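Local coordinates for transmembrane protein (Bartonella henselae, PDB 3PAM), which probably binds peptides for an ABC-type oligopeptide transport system, as a member of the family 5 extracellular solute-binding proteins, at residues 11-16 and 173-178; 130-135 and 157-162; 194-199 and 206-211. One frame throughout, in Å; residues are numbered along the deposited sequence.

Interaction 1. Residues 11-16 and 173-178; sequences NTRRTL and GMFNYD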
loop_
_atom_site.group_PDB
_atom_site.type_symbol
_atom_site.label_atom_id
_atom_site.label_comp_id
_atom_site.label_asym_id
_atom_site.label_seq_id
_atom_site.Cartn_x
_atom_site.Cartn_y
_atom_site.Cartn_z
ATOM N N ASN A 11 7.107 -0.639 -5.317
ATOM C CA ASN A 11 8.390 0.007 -5.303
ATOM C C ASN A 11 8.282 1.387 -5.926
ATOM O O ASN A 11 8.389 1.561 -7.137
ATOM C CB ASN A 11 9.465 -0.806 -5.972
ATOM C CG ASN A 11 10.824 -0.211 -5.749
ATOM O OD1 ASN A 11 10.960 0.762 -5.012
ATOM N ND2 ASN A 11 11.833 -0.772 -6.381
ATOM N N THR A 12 8.077 2.358 -5.057
ATOM C CA THR A 12 7.821 3.762 -5.392
ATOM C C THR A 12 9.015 4.461 -6.050
ATOM O O THR A 12 8.882 5.570 -6.565
ATOM C CB THR A 12 7.364 4.443 -4.094
ATOM O OG1 THR A 12 5.947 4.635 -4.128
ATOM C CG2 THR A 12 8.061 5.702 -3.803
ATOM N N ARG A 13 10.176 3.794 -6.049
ATOM C CA ARG A 13 11.389 4.305 -6.699
ATOM C C ARG A 13 11.272 4.248 -8.214
ATOM O O ARG A 13 11.962 4.990 -8.925
ATOM C CB ARG A 13 12.609 3.448 -6.328
ATOM C CG ARG A 13 13.169 3.673 -4.965
ATOM C CD ARG A 13 13.795 2.397 -4.473
ATOM N NE ARG A 13 14.034 2.464 -3.044
ATOM C CZ ARG A 13 13.350 1.793 -2.130
ATOM N NH1 ARG A 13 12.375 0.964 -2.489
ATOM N NH2 ARG A 13 13.660 1.937 -0.847
ATOM N N ARG A 14 10.465 3.312 -8.701
ATOM C CA ARG A 14 10.275 3.149 -10.148
ATOM C C ARG A 14 9.184 4.089 -10.656
ATOM O O ARG A 14 8.170 4.283 -9.993
ATOM C CB ARG A 14 9.929 1.700 -10.478
ATOM C CG ARG A 14 10.807 0.659 -9.766
ATOM C CD ARG A 14 11.818 -0.010 -10.669
ATOM N NE ARG A 14 12.935 -0.574 -9.897
ATOM C CZ ARG A 14 13.505 -1.756 -10.141
ATOM N NH1 ARG A 14 13.069 -2.524 -11.127
ATOM N NH2 ARG A 14 14.494 -2.191 -9.386
ATOM N N THR A 15 9.401 4.650 -11.843
ATOM C CA THR A 15 8.534 5.701 -12.376
ATOM C C THR A 15 7.052 5.357 -12.487
ATOM O O THR A 15 6.215 6.185 -12.195
ATOM C CB THR A 15 9.047 6.264 -13.714
ATOM O OG1 THR A 15 9.300 5.192 -14.632
ATOM C CG2 THR A 15 10.319 7.076 -13.479
ATOM N N LEU A 16 6.729 4.138 -12.888
ATOM C CA LEU A 16 5.336 3.701 -12.943
ATOM C C LEU A 16 4.522 3.845 -11.649
ATOM O O LEU A 16 3.274 3.936 -11.698
ATOM C CB LEU A 16 5.274 2.257 -13.416
ATOM C CG LEU A 16 5.499 2.011 -14.898
ATOM C CD1 LEU A 16 5.669 0.518 -15.081
ATOM C CD2 LEU A 16 4.326 2.527 -15.693
ATOM N N GLY A 173 17.069 -6.832 -0.710
ATOM C CA GLY A 173 18.160 -6.041 -0.170
ATOM C C GLY A 173 18.562 -4.916 -1.093
ATOM O O GLY A 173 18.900 -3.833 -0.629
HETATM N N MSE A 174 18.490 -5.165 -2.400
HETATM C CA MSE A 174 18.878 -4.176 -3.402
HETATM C C MSE A 174 17.709 -3.309 -3.875
HETATM O O MSE A 174 17.897 -2.374 -4.677
HETATM C CB MSE A 174 19.535 -4.874 -4.595
HETATM C CG MSE A 174 20.821 -5.640 -4.272
HETATM SE SE MSE A 174 22.214 -4.477 -3.529
HETATM C CE MSE A 174 23.784 -5.646 -3.769
ATOM N N PHE A 175 16.510 -3.597 -3.365
ATOM C CA PHE A 175 15.268 -3.001 -3.888
ATOM C C PHE A 175 15.039 -3.298 -5.393
ATOM O O PHE A 175 14.441 -2.502 -6.137
ATOM C CB PHE A 175 15.225 -1.499 -3.576
ATOM C CG PHE A 175 15.351 -1.195 -2.119
ATOM C CD1 PHE A 175 14.536 -1.849 -1.195
ATOM C CD2 PHE A 175 16.283 -0.283 -1.664
ATOM C CE1 PHE A 175 14.635 -1.595 0.143
ATOM C CE2 PHE A 175 16.411 -0.019 -0.298
ATOM C CZ PHE A 175 15.595 -0.684 0.609
ATOM N N ASN A 176 15.553 -4.445 -5.836
ATOM C CA ASN A 176 15.472 -4.839 -7.231
ATOM C C ASN A 176 14.155 -5.559 -7.578
ATOM O O ASN A 176 14.124 -6.765 -7.795
ATOM C CB ASN A 176 16.686 -5.685 -7.601
ATOM C CG ASN A 176 16.818 -5.886 -9.093
ATOM O OD1 ASN A 176 16.316 -5.075 -9.884
ATOM N ND2 ASN A 176 17.472 -6.974 -9.492
ATOM N N TYR A 177 13.067 -4.798 -7.615
ATOM C CA TYR A 177 11.757 -5.359 -7.868
ATOM C C TYR A 177 10.826 -4.218 -8.192
ATOM O O TYR A 177 11.042 -3.097 -7.744
ATOM C CB TYR A 177 11.227 -6.132 -6.636
ATOM C CG TYR A 177 11.309 -5.375 -5.329
ATOM C CD1 TYR A 177 10.286 -4.509 -4.923
ATOM C CD2 TYR A 177 12.403 -5.539 -4.482
ATOM C CE1 TYR A 177 10.371 -3.808 -3.710
ATOM C CE2 TYR A 177 12.497 -4.854 -3.280
ATOM C CZ TYR A 177 11.488 -3.980 -2.906
ATOM O OH TYR A 177 11.596 -3.289 -1.724
ATOM N N ASP A 178 9.783 -4.495 -8.961
ATOM C CA ASP A 178 8.730 -3.517 -9.155
ATOM C C ASP A 178 7.758 -3.586 -7.976
ATOM O O ASP A 178 7.310 -2.554 -7.441
ATOM C CB ASP A 178 8.000 -3.805 -10.471
ATOM C CG ASP A 178 8.888 -3.620 -11.706
ATOM O OD1 ASP A 178 9.715 -2.686 -11.728
ATOM O OD2 ASP A 178 8.736 -4.384 -12.677
#

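Interaction 2. Residues 130-135 and 157-162; sequences QFEIMT and HAEIRT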
loop_
_atom_site.group_PDB
_atom_site.type_symbol
_atom_site.label_atom_id
_atom_site.label_comp_id
_atom_site.label_asym_id
_atom_site.label_seq_id
_atom_site.Cartn_x
_atom_site.Cartn_y
_atom_site.Cartn_z
ATOM N N GLN A 130 3.706 -1.912 -17.781
ATOM C CA GLN A 130 4.090 -3.295 -17.619
ATOM C C GLN A 130 5.157 -3.391 -16.516
ATOM O O GLN A 130 6.091 -2.585 -16.457
ATOM C CB GLN A 130 4.576 -3.888 -18.948
ATOM C CG GLN A 130 5.968 -3.451 -19.442
ATOM C CD GLN A 130 6.294 -3.934 -20.872
ATOM O OE1 GLN A 130 7.318 -3.546 -21.454
ATOM N NE2 GLN A 130 5.417 -4.755 -21.447
ATOM N N PHE A 131 4.982 -4.356 -15.619
ATOM C CA PHE A 131 5.866 -4.502 -14.488
ATOM C C PHE A 131 5.883 -5.936 -13.996
ATOM O O PHE A 131 5.039 -6.737 -14.390
ATOM C CB PHE A 131 5.508 -3.521 -13.361
ATOM C CG PHE A 131 4.179 -3.784 -12.706
ATOM C CD1 PHE A 131 4.097 -4.601 -11.566
ATOM C CD2 PHE A 131 3.011 -3.176 -13.188
ATOM C CE1 PHE A 131 2.874 -4.827 -10.937
ATOM C CE2 PHE A 131 1.804 -3.394 -12.575
ATOM C CZ PHE A 131 1.733 -4.229 -11.438
ATOM N N GLU A 132 6.841 -6.241 -13.131
ATOM C CA GLU A 132 7.051 -7.580 -12.616
ATOM C C GLU A 132 6.674 -7.653 -11.136
ATOM O O GLU A 132 6.985 -6.740 -10.360
ATOM C CB GLU A 132 8.521 -7.948 -12.797
ATOM C CG GLU A 132 8.881 -9.372 -12.532
ATOM C CD GLU A 132 10.355 -9.525 -12.187
ATOM O OE1 GLU A 132 10.807 -8.919 -11.184
ATOM O OE2 GLU A 132 11.062 -10.248 -12.911
ATOM N N ILE A 133 5.969 -8.725 -10.773
ATOM C CA ILE A 133 5.722 -9.061 -9.368
ATOM C C ILE A 133 6.572 -10.297 -8.985
ATOM O O ILE A 133 6.453 -11.377 -9.584
ATOM C CB ILE A 133 4.225 -9.299 -9.069
ATOM C CG1 ILE A 133 3.373 -8.185 -9.692
ATOM C CG2 ILE A 133 3.975 -9.343 -7.565
ATOM C CD1 ILE A 133 1.891 -8.210 -9.288
HETATM N N MSE A 134 7.447 -10.093 -8.008
HETATM C CA MSE A 134 8.380 -11.116 -7.557
HETATM C C MSE A 134 7.797 -11.796 -6.338
HETATM O O MSE A 134 7.521 -11.156 -5.322
HETATM C CB MSE A 134 9.749 -10.507 -7.228
HETATM C CG MSE A 134 10.677 -11.449 -6.509
HETATM SE SE MSE A 134 12.445 -10.672 -6.280
HETATM C CE MSE A 134 13.193 -11.501 -7.872
ATOM N N THR A 135 7.587 -13.095 -6.451
ATOM C CA THR A 135 7.060 -13.851 -5.326
ATOM C C THR A 135 8.058 -14.903 -4.927
ATOM O O THR A 135 8.939 -15.264 -5.716
ATOM C CB THR A 135 5.725 -14.532 -5.657
ATOM O OG1 THR A 135 5.882 -15.334 -6.835
ATOM C CG2 THR A 135 4.629 -13.477 -5.871
ATOM N N HIS A 157 -0.151 -5.024 -17.936
ATOM C CA HIS A 157 0.448 -6.348 -17.882
ATOM C C HIS A 157 1.397 -6.492 -16.683
ATOM O O HIS A 157 2.432 -5.820 -16.598
ATOM C CB HIS A 157 1.143 -6.746 -19.188
ATOM C CG HIS A 157 2.015 -7.965 -19.050
ATOM N ND1 HIS A 157 1.503 -9.242 -18.929
ATOM C CD2 HIS A 157 3.365 -8.096 -18.989
ATOM C CE1 HIS A 157 2.501 -10.106 -18.818
ATOM N NE2 HIS A 157 3.642 -9.437 -18.863
ATOM N N ALA A 158 1.012 -7.363 -15.752
ATOM C CA ALA A 158 1.844 -7.705 -14.622
ATOM C C ALA A 158 2.496 -9.058 -14.906
ATOM O O ALA A 158 1.810 -10.048 -15.134
ATOM C CB ALA A 158 1.012 -7.780 -13.370
ATOM N N GLU A 159 3.819 -9.080 -14.936
ATOM C CA GLU A 159 4.546 -10.327 -15.081
ATOM C C GLU A 159 4.747 -10.920 -13.675
ATOM O O GLU A 159 5.236 -10.252 -12.754
ATOM C CB GLU A 159 5.865 -10.102 -15.823
ATOM C CG GLU A 159 6.696 -11.370 -16.040
ATOM C CD GLU A 159 8.018 -11.112 -16.749
ATOM O OE1 GLU A 159 8.018 -10.960 -17.992
ATOM O OE2 GLU A 159 9.063 -11.085 -16.060
ATOM N N ILE A 160 4.317 -12.163 -13.509
ATOM C CA ILE A 160 4.464 -12.853 -12.232
ATOM C C ILE A 160 5.718 -13.753 -12.248
ATOM O O ILE A 160 5.883 -14.587 -13.129
ATOM C CB ILE A 160 3.184 -13.643 -11.847
ATOM C CG1 ILE A 160 1.923 -12.753 -11.924
ATOM C CG2 ILE A 160 3.318 -14.255 -10.454
ATOM C CD1 ILE A 160 2.013 -11.357 -11.274
ATOM N N ARG A 161 6.614 -13.531 -11.288
ATOM C CA ARG A 161 7.819 -14.357 -11.129
ATOM C C ARG A 161 7.825 -15.015 -9.758
ATOM O O ARG A 161 7.493 -14.384 -8.770
ATOM C CB ARG A 161 9.091 -13.522 -11.273
ATOM C CG ARG A 161 9.354 -12.963 -12.661
ATOM C CD ARG A 161 10.104 -13.927 -13.556
ATOM N NE ARG A 161 10.501 -13.254 -14.793
ATOM C CZ ARG A 161 11.230 -13.789 -15.772
ATOM N NH1 ARG A 161 11.670 -15.040 -15.691
ATOM N NH2 ARG A 161 11.520 -13.064 -16.852
ATOM N N THR A 162 8.190 -16.287 -9.712
ATOM C CA THR A 162 8.563 -16.919 -8.454
ATOM C C THR A 162 9.986 -17.426 -8.589
ATOM O O THR A 162 10.304 -18.165 -9.523
ATOM C CB THR A 162 7.635 -18.067 -8.060
ATOM O OG1 THR A 162 6.269 -17.695 -8.327
ATOM C CG2 THR A 162 7.771 -18.330 -6.616
#

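Interaction 3. Residues 194-199 and 206-211; sequences QINRWS and KGSFNF. With EOH (ethanol), chain C.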
loop_
_atom_site.group_PDB
_atom_site.type_symbol
_atom_site.label_atom_id
_atom_site.label_comp_id
_atom_site.label_asym_id
_atom_site.label_seq_id
_atom_site.Cartn_x
_atom_site.Cartn_y
_atom_site.Cartn_z
ATOM N N GLN A 194 10.170 1.966 13.284
ATOM C CA GLN A 194 9.406 2.752 12.321
ATOM C C GLN A 194 10.347 3.493 11.383
ATOM O O GLN A 194 10.051 3.610 10.195
ATOM C CB GLN A 194 8.450 3.747 13.001
ATOM C CG GLN A 194 7.270 3.142 13.803
ATOM C CD GLN A 194 6.483 2.130 13.011
ATOM O OE1 GLN A 194 6.038 2.407 11.888
ATOM N NE2 GLN A 194 6.312 0.946 13.570
ATOM N N ILE A 195 11.482 3.965 11.905
ATOM C CA ILE A 195 12.446 4.714 11.108
ATOM C C ILE A 195 12.992 3.856 9.975
ATOM O O ILE A 195 13.158 4.343 8.863
ATOM C CB ILE A 195 13.636 5.247 11.955
ATOM C CG1 ILE A 195 13.153 5.906 13.253
ATOM C CG2 ILE A 195 14.532 6.207 11.139
ATOM C CD1 ILE A 195 14.306 6.258 14.242
ATOM N N ASN A 196 13.306 2.595 10.285
ATOM C CA ASN A 196 13.780 1.625 9.303
ATOM C C ASN A 196 12.712 1.302 8.238
ATOM O O ASN A 196 13.031 1.018 7.088
ATOM C CB ASN A 196 14.201 0.355 10.042
ATOM C CG ASN A 196 15.037 -0.575 9.193
ATOM O OD1 ASN A 196 15.799 -0.142 8.330
ATOM N ND2 ASN A 196 14.905 -1.872 9.446
ATOM N N ARG A 197 11.441 1.376 8.606
ATOM C CA ARG A 197 10.367 1.027 7.660
ATOM C C ARG A 197 9.955 2.169 6.738
ATOM O O ARG A 197 9.726 1.954 5.545
ATOM C CB ARG A 197 9.130 0.555 8.416
ATOM C CG ARG A 197 9.369 -0.590 9.349
ATOM C CD ARG A 197 8.107 -0.884 10.151
ATOM N NE ARG A 197 8.142 -2.231 10.721
ATOM C CZ ARG A 197 7.151 -2.772 11.424
ATOM N NH1 ARG A 197 6.020 -2.099 11.664
ATOM N NH2 ARG A 197 7.295 -4.002 11.892
ATOM N N TRP A 198 9.837 3.374 7.284
ATOM C CA TRP A 198 9.150 4.450 6.567
ATOM C C TRP A 198 9.932 5.734 6.356
ATOM O O TRP A 198 9.483 6.584 5.593
ATOM C CB TRP A 198 7.868 4.828 7.294
ATOM C CG TRP A 198 6.925 3.708 7.420
ATOM C CD1 TRP A 198 6.591 3.061 8.551
ATOM C CD2 TRP A 198 6.218 3.075 6.365
ATOM N NE1 TRP A 198 5.704 2.063 8.285
ATOM C CE2 TRP A 198 5.448 2.047 6.944
ATOM C CE3 TRP A 198 6.143 3.284 4.980
ATOM C CZ2 TRP A 198 4.607 1.216 6.190
ATOM C CZ3 TRP A 198 5.315 2.481 4.240
ATOM C CH2 TRP A 198 4.553 1.450 4.848
ATOM N N SER A 199 11.063 5.902 7.035
ATOM C CA SER A 199 11.721 7.199 7.015
ATOM C C SER A 199 12.375 7.390 5.655
ATOM O O SER A 199 12.744 6.416 4.984
ATOM C CB SER A 199 12.768 7.304 8.119
ATOM O OG SER A 199 13.947 6.655 7.689
ATOM N N LYS A 206 20.237 0.293 1.213
ATOM C CA LYS A 206 20.070 -1.118 0.936
ATOM C C LYS A 206 20.023 -1.983 2.185
ATOM O O LYS A 206 20.867 -1.869 3.080
ATOM C CB LYS A 206 21.169 -1.590 -0.014
ATOM C CG LYS A 206 20.728 -1.485 -1.466
ATOM C CD LYS A 206 21.804 -0.899 -2.369
ATOM C CE LYS A 206 21.203 -0.467 -3.701
ATOM N NZ LYS A 206 19.783 0.055 -3.581
ATOM N N GLY A 207 19.009 -2.830 2.249
ATOM C CA GLY A 207 18.860 -3.735 3.364
ATOM C C GLY A 207 18.002 -3.164 4.454
ATOM O O GLY A 207 17.818 -3.804 5.482
ATOM N N SER A 208 17.492 -1.951 4.244
ATOM C CA SER A 208 16.485 -1.408 5.137
ATOM C C SER A 208 15.096 -1.978 4.773
ATOM O O SER A 208 14.914 -2.602 3.720
ATOM C CB SER A 208 16.497 0.116 5.095
ATOM O OG SER A 208 15.329 0.624 4.483
ATOM N N PHE A 209 14.124 -1.759 5.648
ATOM C CA PHE A 209 12.810 -2.299 5.441
ATOM C C PHE A 209 11.844 -1.279 4.866
ATOM O O PHE A 209 10.620 -1.456 4.977
ATOM C CB PHE A 209 12.248 -2.877 6.734
ATOM C CG PHE A 209 12.991 -4.093 7.235
ATOM C CD1 PHE A 209 13.816 -4.837 6.381
ATOM C CD2 PHE A 209 12.847 -4.506 8.544
ATOM C CE1 PHE A 209 14.493 -5.958 6.837
ATOM C CE2 PHE A 209 13.524 -5.639 9.015
ATOM C CZ PHE A 209 14.347 -6.359 8.163
ATOM N N ASN A 210 12.376 -0.221 4.256
ATOM C CA ASN A 210 11.526 0.682 3.523
ATOM C C ASN A 210 11.362 0.136 2.116
ATOM O O ASN A 210 11.972 0.632 1.175
ATOM C CB ASN A 210 12.057 2.118 3.522
ATOM C CG ASN A 210 11.054 3.114 2.919
ATOM O OD1 ASN A 210 10.096 2.726 2.244
ATOM N ND2 ASN A 210 11.277 4.395 3.172
ATOM N N PHE A 211 10.563 -0.925 2.003
ATOM C CA PHE A 211 10.364 -1.630 0.743
ATOM C C PHE A 211 9.702 -0.752 -0.295
ATOM O O PHE A 211 9.990 -0.885 -1.478
ATOM C CB PHE A 211 9.548 -2.899 0.966
ATOM C CG PHE A 211 10.169 -3.852 1.975
ATOM C CD1 PHE A 211 11.429 -4.401 1.747
ATOM C CD2 PHE A 211 9.501 -4.180 3.148
ATOM C CE1 PHE A 211 12.018 -5.277 2.672
ATOM C CE2 PHE A 211 10.070 -5.038 4.064
ATOM C CZ PHE A 211 11.344 -5.600 3.825
HETATM C C1 EOH C . 7.773 0.058 3.385
HETATM C C2 EOH C . 7.437 -0.047 4.886
HETATM O O EOH C . 7.781 1.381 2.872
HETATM O O HOH W 1 17.256 -3.412 8.043
#

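Interaction 1. Residues 11-16 and 173-178
With CG of N11 anti to its own backbone nitrogen (chi1 -171°), the asparagine amide swings toward the loop at Y177, while the extended chain of R13 carries its guanidinium onto the ring of F175. N11 ND2 donates to Y177 O at 2.8 Å, nearly along the C=O axis and with the acceptor close to the amide plane. The backbone of the same residue adds a second tie, N11 N to D178 O at 2.9 Å, so the asparagine is gripped through both main chain and side chain. Its OD1 faces the other way, into its own loop: it accepts from R13 N, closing an Asx turn, and from R13 NH1 at 2.9 Å, the two donors arriving from opposite faces of the carbonyl plane. That second bond helps fix the rotation of the R13 guanidinium, which lies flat over F175 with planes 9° apart and centres 3.7 Å apart, a stacked cation-pi pair. The outer nitrogens of R13 are further held by the carbonyls of R203, N210 and F211. R14 bends at chi2 and lies across Y177 O, which sits over the centre of one guanidinium face. Two weak bonds reach out from its ends: NH2 to N176 OD1 at 3.4 Å, and NH1, in a long salt bridge, to D178 OD1, the two planes almost perpendicular. The other carboxylate oxygen of D178 is taken by the backbone nitrogen of E132. F175 is the positive-phi residue of a Schellman motif at the end of helix 165-174, after which the chain turns toward strand 179-184. The contact therefore joins the exit of strand 5-10, ahead of helix 20-29, to the link between helix 165-174 and strand 179-184, where those two strands are antiparallel neighbours in the sheet.

Interaction 2. Residues 130-135 and 157-162
I133 and I160 run alongside each other in the same direction, their CD1 methyls 3.7 Å apart, and A158 continues this apolar patch. The methyl of A158 sits over one face of the F131 ring, toward its rim, with CB 4.1 Å from F131 CZ, and also approaches I133 CD1. Helix 138-152 packs on this side of the sheet through L151 and A144, as expected of a beta-alpha-beta crossover whose two parallel strands are 130-135 and 157-162. Between the strands, odd-numbered residues of 130-135 and of 157-162 supply the bonding groups: I133 N donates to E159 O at 2.6 Å and R161 N to I133 O, with matching bonds at F131 and T135. At the T135 end, R161 O accepts both T135 N and T135 OG1, the hydroxyl at 2.7 Å and tilted from the carbonyl plane. T162 OG1 lies 2.8 Å from T135 OG1 on the same face and is also near E141 of helix 138-152. The other face carries the charged residues E132, E159 and R161, with M134 buried beside them under helix 165-174. R161 bends at chi2 (-87°), bringing NE to E159 OE2 at 2.9 Å from above the carboxylate plane, and its CG packs against E132. A longer salt bridge runs from R161 NE to E132 OE2, 3.6 Å away, with guanidinium and carboxylate nearly perpendicular. The other oxygen of E132 pairs with R171 of helix 165-174. The two carboxylates approach within 3.8 Å at their OE2 atoms; the arginines on this face probably offset that repulsion and favour the ionised form of both glutamates.

Interaction 3. Residues 194-199 and 206-211
This is a helix-end contact in which the loop 206-211, containing an ST turn at S208 and an inverse gamma turn centred on N210, packs against the last turn of helix 193-198. S208 OG accepts from N210 N at 3.1 Å within the ST turn, and the same hydroxyl is bonded to S202 O. At chi1 -172° the N210 amide trails away from its own N toward S199, where ND2 donates to S199 O at 3.1 Å from above that carbonyl plane, and also to A214 O. Beside it, N210 CA makes a CH...O contact of 3.0 Å with R197 O. At the preceding residue, N196 O receives a weak bond from F209 N and a further one from S202 OG, while N196 OD1 packs against S208 CB and N196 ND2 lies near the F209 ring, 3.5 Å from CD2. A water bridges N196 ND2 to G207 O, tying the exposed edge of the two segments. W198 packs on I219 of helix 217-228 and L246 of helix 232-249. An ethanol, probably from the crystallisation liquor, lies with C2 over one face of the W198 indole, and its hydroxyl donates to N210 OD1 at 2.8 Å.

In the fold
From the N terminus, strand 5-10 runs into residues 11-16, and interaction 1 closes a long loop when the chain returns at 173-178. Interaction 2 falls wholly within that loop, closing the much shorter crossover through helix 138-152. Interaction 3 follows both in series and closes a small loop after helix 193-198. Interaction 1 is the middle piece: D178 connects it to the strands of interaction 2, whereas R13 and Y177 connect it to the loop of interaction 3. Interactions 2 and 3 do not touch, their centres being about 23 Å apart. Together they connect the sheet's outermost strand 157-162, through its central strands, to the loop before helix 217-228.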